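Local atomic coordinates of fumarate lyase (Mesorhizobium sp., PDB entry 3C8T), a protein that belongs to the fumarate lyase superfamily of largely helical enzymes and assembles from four chains. Residues A155-T159 / Y428-A432; I181-V185 / A230-T234; V187-G192 / V219-H225. All coordinates share one frame; numbering follows the deposited sequence.

The three contacts are spread along an elongated, mostly helical chain. Interactions 1 and 3 lie on opposite sides of the chain's centre, with their centres about 53 Å apart. Interaction 2 joins helices 160-185 and 229-255. Its centre is about 13 Å from that of interaction 3 and about 40 Å from that of interaction 1. Strand 157-159 leads straight into helix 160-185, so one helix runs from interaction 1 to interaction 2. The loops of interaction 3 follow that helix and precede helix 229-255. Val231 CG2 and Trp224 CZ3 join interactions 2 and 3 at 3.9 Å. All three contacts touch the second subunit, so the subunit interface reaches from one end of these helices to the other.

Interaction 1: residues A155-T159 / Y428-A432; sequences ALPVT and YLGSA
Pro157 and Leu429 bring the two backbones closest, with their CA atoms 5.9 Å apart. No direct hydrogen bond joins the segments. One water bridges them instead, donating to Tyr428 O at 2.7 Å and, at a doubtfully short distance, to Pro157 O. Residues 429-432 form a type II' turn, closed by Ala432 N to Leu429 O at 3.0 Å. Gly430 has the positive phi that this turn requires. The Leu429 side chain reaches back to the strand. Its CD2 lies 3.6 Å from Pro157 CB and 3.5 Å from Val158 O, while its CD1 meets Thr159 CG2. The contact joins strand 157-159, outermost within this chain in a small antiparallel sheet, to the loop before helix 432-440. It thus ties the lyase family region to the adenylosuccinate lyase C-terminal region. Tyr428 has CG anti to its backbone N (chi1 -156°), with the ring beside Leu156. Leu156 CD2 comes to the ring edge, in its plane, 3.9 Å from Tyr428 CE2. Tyr428 OH is hydrogen-bonded to Glu367. Thr159 is the N-cap residue of helix 160-185; its OG1 is hydrogen-bonded to Tyr162 N and Arg142 O. Ser194 of the second subunit packs on Leu156, and its Ser199 on Tyr428.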
loop_
_atom_site.group_PDB
_atom_site.type_symbol
_atom_site.label_atom_id
_atom_site.label_comp_id
_atom_site.label_asym_id
_atom_site.label_seq_id
_atom_site.Cartn_x
_atom_site.Cartn_y
_atom_site.Cartn_z
ATOM N N ALA A 155 7.750 10.348 30.929
ATOM C CA ALA A 155 6.891 9.363 31.601
ATOM C C ALA A 155 7.513 8.937 32.945
ATOM O O ALA A 155 7.125 9.477 33.983
ATOM C CB ALA A 155 6.607 8.164 30.676
ATOM N N LEU A 156 8.479 8.012 32.927
ATOM C CA LEU A 156 9.274 7.684 34.105
ATOM C C LEU A 156 10.721 7.583 33.660
ATOM O O LEU A 156 10.989 7.545 32.450
ATOM C CB LEU A 156 8.843 6.354 34.736
ATOM C CG LEU A 156 7.477 6.180 35.422
ATOM C CD1 LEU A 156 7.307 4.762 35.889
ATOM C CD2 LEU A 156 7.249 7.147 36.622
ATOM N N PRO A 157 11.675 7.532 34.619
ATOM C CA PRO A 157 13.047 7.285 34.197
ATOM C C PRO A 157 13.264 5.917 33.506
ATOM O O PRO A 157 12.678 4.917 33.928
ATOM C CB PRO A 157 13.823 7.346 35.517
ATOM C CG PRO A 157 12.954 8.119 36.431
ATOM C CD PRO A 157 11.586 7.741 36.072
ATOM N N VAL A 158 14.103 5.877 32.471
ATOM C CA VAL A 158 14.632 4.593 31.938
ATOM C C VAL A 158 16.162 4.726 31.824
ATOM O O VAL A 158 16.706 5.720 32.266
ATOM C CB VAL A 158 13.992 4.189 30.550
ATOM C CG1 VAL A 158 12.465 3.999 30.661
ATOM C CG2 VAL A 158 14.371 5.161 29.428
ATOM N N THR A 159 16.871 3.735 31.281
ATOM C CA THR A 159 18.281 3.972 30.927
ATOM C C THR A 159 18.405 3.843 29.439
ATOM O O THR A 159 17.524 3.245 28.813
ATOM C CB THR A 159 19.261 3.001 31.625
ATOM O OG1 THR A 159 18.941 1.672 31.252
ATOM C CG2 THR A 159 19.179 3.126 33.144
ATOM N N TYR A 428 14.811 5.761 40.695
ATOM C CA TYR A 428 13.564 5.074 40.294
ATOM C C TYR A 428 13.639 4.353 38.953
ATOM O O TYR A 428 12.852 4.634 38.044
ATOM C CB TYR A 428 12.439 6.096 40.282
ATOM C CG TYR A 428 11.067 5.513 40.466
ATOM C CD1 TYR A 428 10.782 4.708 41.557
ATOM C CD2 TYR A 428 10.039 5.783 39.545
ATOM C CE1 TYR A 428 9.524 4.193 41.738
ATOM C CE2 TYR A 428 8.768 5.275 39.729
ATOM C CZ TYR A 428 8.512 4.467 40.826
ATOM O OH TYR A 428 7.232 3.946 41.053
ATOM N N LEU A 429 14.572 3.408 38.838
ATOM C CA LEU A 429 14.871 2.798 37.549
ATOM C C LEU A 429 14.371 1.367 37.451
ATOM O O LEU A 429 14.444 0.732 36.379
ATOM C CB LEU A 429 16.378 2.910 37.220
ATOM C CG LEU A 429 16.931 4.335 36.930
ATOM C CD1 LEU A 429 18.432 4.274 36.935
ATOM C CD2 LEU A 429 16.409 4.885 35.607
ATOM N N GLY A 430 13.847 0.867 38.563
ATOM C CA GLY A 430 13.110 -0.390 38.610
ATOM C C GLY A 430 13.916 -1.581 38.159
ATOM O O GLY A 430 15.023 -1.819 38.670
ATOM N N SER A 431 13.378 -2.325 37.188
ATOM C CA SER A 431 14.074 -3.484 36.652
ATOM C C SER A 431 14.882 -3.179 35.366
ATOM O O SER A 431 15.310 -4.107 34.678
ATOM C CB SER A 431 13.064 -4.605 36.398
ATOM O OG SER A 431 12.606 -5.191 37.610
ATOM N N ALA A 432 15.067 -1.905 35.028
ATOM C CA ALA A 432 15.750 -1.535 33.803
ATOM C C ALA A 432 17.031 -2.361 33.606
ATOM O O ALA A 432 17.200 -3.079 32.585
ATOM C CB ALA A 432 16.062 -0.050 33.801
HETATM O O HOH W 1 11.565 3.710 35.868
#

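Interaction 2: residues I181-V185 / A230-T234; sequences ISPRV and AVAET
Arg184 and Glu233 form a salt bridge between two roughly antiparallel helices, 160-185 and 229-255. These are long helices of the central bundle characteristic of the fumarate lyase superfamily. The axes of the two short segments pass 9.2 Å apart and cross at -144°. Arg184 takes the carboxylate side-on, one nitrogen to each oxygen. NE donates to Glu233 OE1 at 2.9 Å in a nearly straight bond (166°). This donor meets the syn lone pair of OE1, and OE1 lies in the guanidinium plane. The second bond, Arg184 NH2 to Glu233 OE2 at 3.0 Å, is more bent and tilted out of both planes. Guanidinium and carboxylate are still nearly coplanar. The bend at chi3 of Arg184 (-54°) turns its end toward the glutamate, whose own chain is extended beyond CG.

Both charges have further partners on the second subunit. Arg184 NH1 forms a salt bridge with Glu180 of that subunit, and Glu233 OE1 with its Arg177. The buried carboxylate is therefore held by two arginines, which would be expected to stabilise its negative charge.

Two backbone acceptors are satisfied within their own helices. Ile181 O accepts from both Arg184 N and Val185 N, at a kink near Pro183. Ala230 O takes the hydroxyl of Thr234 at 2.9 Å, with the donor in the carbonyl plane. Aliphatic carbons of Ala230, Ile181 and Val185 pack against polar atoms of the other helix. Ala230 CB sits 3.7 Å from Arg184 O, where the helices come close, and 4.2 Å from Val185 CB. Ile181 CG1 lies alongside Glu233 OE2. Leu120 of helix 104-140 packs on Val185. Val185 CB also lies 3.6 Å from Thr234 OG1.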
loop_
_atom_site.group_PDB
_atom_site.type_symbol
_atom_site.label_atom_id
_atom_site.label_comp_id
_atom_site.label_asym_id
_atom_site.label_seq_id
_atom_site.Cartn_x
_atom_site.Cartn_y
_atom_site.Cartn_z
ATOM N N ILE A 181 12.655 -19.192 7.501
ATOM C CA ILE A 181 12.237 -18.928 6.111
ATOM C C ILE A 181 13.148 -19.635 5.082
ATOM O O ILE A 181 12.655 -20.090 4.064
ATOM C CB ILE A 181 12.216 -17.409 5.822
ATOM C CG1 ILE A 181 10.999 -16.760 6.490
ATOM C CG2 ILE A 181 12.087 -17.149 4.385
ATOM C CD1 ILE A 181 11.265 -15.384 7.021
ATOM N N SER A 182 14.467 -19.663 5.338
ATOM C CA SER A 182 15.463 -20.215 4.403
ATOM C C SER A 182 15.153 -21.612 3.794
ATOM O O SER A 182 15.310 -21.770 2.597
ATOM C CB SER A 182 16.866 -20.241 5.026
ATOM O OG SER A 182 17.395 -18.932 5.207
ATOM N N PRO A 183 14.758 -22.629 4.605
ATOM C CA PRO A 183 14.478 -23.886 3.905
ATOM C C PRO A 183 13.208 -23.817 3.063
ATOM O O PRO A 183 13.003 -24.708 2.244
ATOM C CB PRO A 183 14.242 -24.920 5.049
ATOM C CG PRO A 183 14.729 -24.224 6.323
ATOM C CD PRO A 183 14.553 -22.753 6.060
ATOM N N ARG A 184 12.329 -22.836 3.284
ATOM C CA ARG A 184 11.129 -22.786 2.440
ATOM C C ARG A 184 11.438 -22.189 1.049
ATOM O O ARG A 184 11.033 -22.753 0.007
ATOM C CB ARG A 184 9.899 -22.138 3.117
ATOM C CG ARG A 184 9.131 -23.127 4.078
ATOM C CD ARG A 184 7.901 -22.458 4.697
ATOM N NE ARG A 184 8.232 -21.180 5.383
ATOM C CZ ARG A 184 8.406 -21.032 6.698
ATOM N NH1 ARG A 184 8.304 -22.074 7.525
ATOM N NH2 ARG A 184 8.693 -19.840 7.203
ATOM N N VAL A 185 12.188 -21.089 1.048
ATOM C CA VAL A 185 12.459 -20.386 -0.179
ATOM C C VAL A 185 13.596 -21.049 -0.965
ATOM O O VAL A 185 13.609 -20.952 -2.190
ATOM C CB VAL A 185 12.699 -18.839 0.041
ATOM C CG1 VAL A 185 13.983 -18.580 0.825
ATOM C CG2 VAL A 185 12.732 -18.085 -1.305
ATOM N N ALA A 230 6.642 -18.650 -0.785
ATOM C CA ALA A 230 7.943 -18.670 -0.144
ATOM C C ALA A 230 8.776 -17.483 -0.571
ATOM O O ALA A 230 9.588 -16.965 0.221
ATOM C CB ALA A 230 8.663 -19.959 -0.410
ATOM N N VAL A 231 8.570 -17.020 -1.808
ATOM C CA VAL A 231 9.243 -15.789 -2.242
ATOM C C VAL A 231 8.610 -14.536 -1.609
ATOM O O VAL A 231 9.322 -13.637 -1.153
ATOM C CB VAL A 231 9.258 -15.635 -3.795
ATOM C CG1 VAL A 231 9.998 -14.313 -4.194
ATOM C CG2 VAL A 231 9.878 -16.912 -4.479
ATOM N N ALA A 232 7.284 -14.440 -1.639
ATOM C CA ALA A 232 6.580 -13.369 -0.935
ATOM C C ALA A 232 6.964 -13.235 0.551
ATOM O O ALA A 232 7.198 -12.112 1.018
ATOM C CB ALA A 232 5.066 -13.522 -1.097
ATOM N N GLU A 233 7.097 -14.367 1.275
ATOM C CA GLU A 233 7.408 -14.305 2.702
ATOM C C GLU A 233 8.799 -13.780 2.932
ATOM O O GLU A 233 9.055 -13.121 3.942
ATOM C CB GLU A 233 7.194 -15.631 3.446
ATOM C CG GLU A 233 8.282 -16.618 3.274
ATOM C CD GLU A 233 8.027 -17.886 4.089
ATOM O OE1 GLU A 233 8.157 -19.019 3.518
ATOM O OE2 GLU A 233 7.693 -17.731 5.292
ATOM N N THR A 234 9.685 -13.997 1.967
ATOM C CA THR A 234 11.047 -13.484 2.089
ATOM C C THR A 234 11.071 -11.968 2.046
ATOM O O THR A 234 11.751 -11.323 2.845
ATOM C CB THR A 234 11.956 -14.068 0.999
ATOM O OG1 THR A 234 11.940 -15.476 1.145
ATOM C CG2 THR A 234 13.403 -13.579 1.154
#

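Interaction 3: residues V187-G192 / V219-H225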
loop_
_atom_site.group_PDB
_atom_site.type_symbol
_atom_site.label_atom_id
_atom_site.label_comp_id
_atom_site.label_asym_id
_atom_site.label_seq_id
_atom_site.Cartn_x
_atom_site.Cartn_y
_atom_site.Cartn_z
ATOM N N VAL A 187 14.630 -23.720 -2.620
ATOM C CA VAL A 187 14.277 -24.958 -3.283
ATOM C C VAL A 187 14.416 -24.727 -4.758
ATOM O O VAL A 187 14.273 -23.605 -5.241
ATOM C CB VAL A 187 12.811 -25.470 -2.961
ATOM C CG1 VAL A 187 12.686 -25.946 -1.531
ATOM C CG2 VAL A 187 11.753 -24.432 -3.265
ATOM N N VAL A 188 14.728 -25.806 -5.474
ATOM C CA VAL A 188 14.914 -25.788 -6.927
ATOM C C VAL A 188 13.579 -25.520 -7.602
ATOM O O VAL A 188 12.506 -25.883 -7.063
ATOM C CB VAL A 188 15.540 -27.171 -7.391
ATOM C CG1 VAL A 188 14.465 -28.300 -7.596
ATOM C CG2 VAL A 188 16.346 -26.991 -8.623
ATOM N N GLU A 189 13.611 -24.890 -8.768
ATOM C CA GLU A 189 12.445 -24.981 -9.654
ATOM C C GLU A 189 12.815 -25.758 -10.933
ATOM O O GLU A 189 13.642 -25.284 -11.724
ATOM C CB GLU A 189 11.898 -23.606 -10.046
ATOM C CG GLU A 189 10.658 -23.721 -10.922
ATOM C CD GLU A 189 9.382 -23.668 -10.113
ATOM O OE1 GLU A 189 8.859 -24.746 -9.823
ATOM O OE2 GLU A 189 8.921 -22.560 -9.755
ATOM N N PHE A 190 12.228 -26.942 -11.120
ATOM C CA PHE A 190 12.376 -27.643 -12.393
ATOM C C PHE A 190 11.132 -28.469 -12.692
ATOM O O PHE A 190 10.948 -29.589 -12.138
ATOM C CB PHE A 190 13.638 -28.526 -12.424
ATOM C CG PHE A 190 13.859 -29.180 -13.750
ATOM C CD1 PHE A 190 14.272 -28.424 -14.847
ATOM C CD2 PHE A 190 13.622 -30.549 -13.905
ATOM C CE1 PHE A 190 14.450 -29.022 -16.084
ATOM C CE2 PHE A 190 13.777 -31.165 -15.117
ATOM C CZ PHE A 190 14.198 -30.421 -16.230
ATOM N N SER A 191 10.252 -27.905 -13.523
ATOM C CA SER A 191 8.972 -28.566 -13.788
ATOM C C SER A 191 8.483 -28.454 -15.218
ATOM O O SER A 191 7.444 -28.997 -15.547
ATOM C CB SER A 191 7.876 -28.065 -12.842
ATOM O OG SER A 191 8.096 -28.510 -11.507
ATOM N N GLY A 192 9.203 -27.742 -16.062
ATOM C CA GLY A 192 8.832 -27.682 -17.451
ATOM C C GLY A 192 7.630 -26.797 -17.736
ATOM O O GLY A 192 7.059 -26.178 -16.824
ATOM N N VAL A 219 14.193 -29.730 -2.357
ATOM C CA VAL A 219 13.260 -30.157 -3.376
ATOM C C VAL A 219 11.879 -29.630 -2.969
ATOM O O VAL A 219 11.442 -29.869 -1.850
ATOM C CB VAL A 219 13.211 -31.722 -3.467
ATOM C CG1 VAL A 219 12.178 -32.225 -4.505
ATOM C CG2 VAL A 219 14.616 -32.327 -3.775
ATOM N N PRO A 220 11.183 -28.903 -3.868
ATOM C CA PRO A 220 9.832 -28.431 -3.546
ATOM C C PRO A 220 8.859 -29.595 -3.433
ATOM O O PRO A 220 9.085 -30.679 -4.027
ATOM C CB PRO A 220 9.465 -27.598 -4.782
ATOM C CG PRO A 220 10.213 -28.241 -5.914
ATOM C CD PRO A 220 11.567 -28.516 -5.240
ATOM N N SER A 221 7.770 -29.397 -2.696
ATOM C CA SER A 221 6.730 -30.426 -2.633
ATOM C C SER A 221 6.102 -30.664 -4.045
ATOM O O SER A 221 5.758 -31.789 -4.410
ATOM C CB SER A 221 5.650 -30.016 -1.653
ATOM O OG SER A 221 5.343 -28.656 -1.816
ATOM N N ILE A 222 5.976 -29.566 -4.799
ATOM C CA ILE A 222 5.435 -29.542 -6.156
ATOM C C ILE A 222 5.835 -28.191 -6.805
ATOM O O ILE A 222 6.201 -27.201 -6.107
ATOM C CB ILE A 222 3.865 -29.776 -6.159
ATOM C CG1 ILE A 222 3.305 -30.066 -7.570
ATOM C CG2 ILE A 222 3.121 -28.591 -5.467
ATOM C CD1 ILE A 222 1.893 -30.696 -7.547
ATOM N N THR A 223 5.780 -28.180 -8.134
ATOM C CA THR A 223 5.931 -27.010 -8.981
ATOM C C THR A 223 5.437 -25.732 -8.298
ATOM O O THR A 223 4.320 -25.686 -7.730
ATOM C CB THR A 223 5.132 -27.234 -10.284
ATOM O OG1 THR A 223 5.510 -28.495 -10.841
ATOM C CG2 THR A 223 5.378 -26.091 -11.320
ATOM N N TRP A 224 6.277 -24.700 -8.319
ATOM C CA TRP A 224 5.873 -23.443 -7.708
ATOM C C TRP A 224 5.912 -22.274 -8.708
ATOM O O TRP A 224 6.077 -21.140 -8.315
ATOM C CB TRP A 224 6.655 -23.179 -6.392
ATOM C CG TRP A 224 8.150 -23.287 -6.492
ATOM C CD1 TRP A 224 8.898 -24.430 -6.466
ATOM C CD2 TRP A 224 9.096 -22.191 -6.617
ATOM N NE1 TRP A 224 10.254 -24.118 -6.560
ATOM C CE2 TRP A 224 10.388 -22.749 -6.633
ATOM C CE3 TRP A 224 8.960 -20.790 -6.676
ATOM C CZ2 TRP A 224 11.538 -21.966 -6.741
ATOM C CZ3 TRP A 224 10.124 -19.999 -6.773
ATOM C CH2 TRP A 224 11.374 -20.587 -6.803
ATOM N N HIS A 225 5.778 -22.573 -10.005
ATOM C CA HIS A 225 5.692 -21.545 -11.048
ATOM C C HIS A 225 4.611 -20.528 -10.639
ATOM O O HIS A 225 4.776 -19.329 -10.857
ATOM C CB HIS A 225 5.324 -22.156 -12.402
ATOM C CG HIS A 225 6.415 -22.960 -13.049
ATOM N ND1 HIS A 225 6.151 -24.006 -13.916
ATOM C CD2 HIS A 225 7.760 -22.874 -12.973
ATOM C CE1 HIS A 225 7.287 -24.529 -14.331
ATOM N NE2 HIS A 225 8.279 -23.852 -13.785
#
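Glu189 lies across Trp224 and His225, and this is the tightly packed part of the contact. Its chain leaves with CG anti to the backbone N (chi1 -178°) and then bends at chi2, which brings the carboxylate over the indole. OE2 sits 3.2 Å above one face of the Trp224 ring, over its centre. OE1 uses its syn lone pair to accept Trp224 N at 3.0 Å, in an almost straight bond (171°). Glu189 CD also comes within 3.4 Å of His225 CD2. The indole is held at its edge as well. Trp224 NE1 donates to Val188 O at 2.9 Å, with the oxygen in the ring plane. The donor itself stands above the carbonyl plane. Pro220 packs closely here too, its CD 3.7 Å from Val188 CG1.

Further along, Ser191 OG and Thr223 OG1 are 2.7 Å apart, close enough for a hydrogen bond whose proton is not settled. Thr223 OG1 also bonds Gly195 O. Gly192 O approaches His225 CE1 at the imidazole edge, and His225 NE2 is hydrogen-bonded to Asp106.

The looser side is limited to Val219 and the partly exposed Val187. Val219 is exposed and its side chain turns away from the other loop. Val187 CG1 is 4.0 Å from Val219 C, while Val187 CG2 packs on the indole.

Met435 and Tyr162 of the second subunit pack on Ser191 and Thr223. These two loops flank helix 204-215 and meet the start of helix 104-140 at Asp106. Loops gathered at a subunit junction are consistent with the composite sites of the fumarate lyase superfamily, built from segments of several chains.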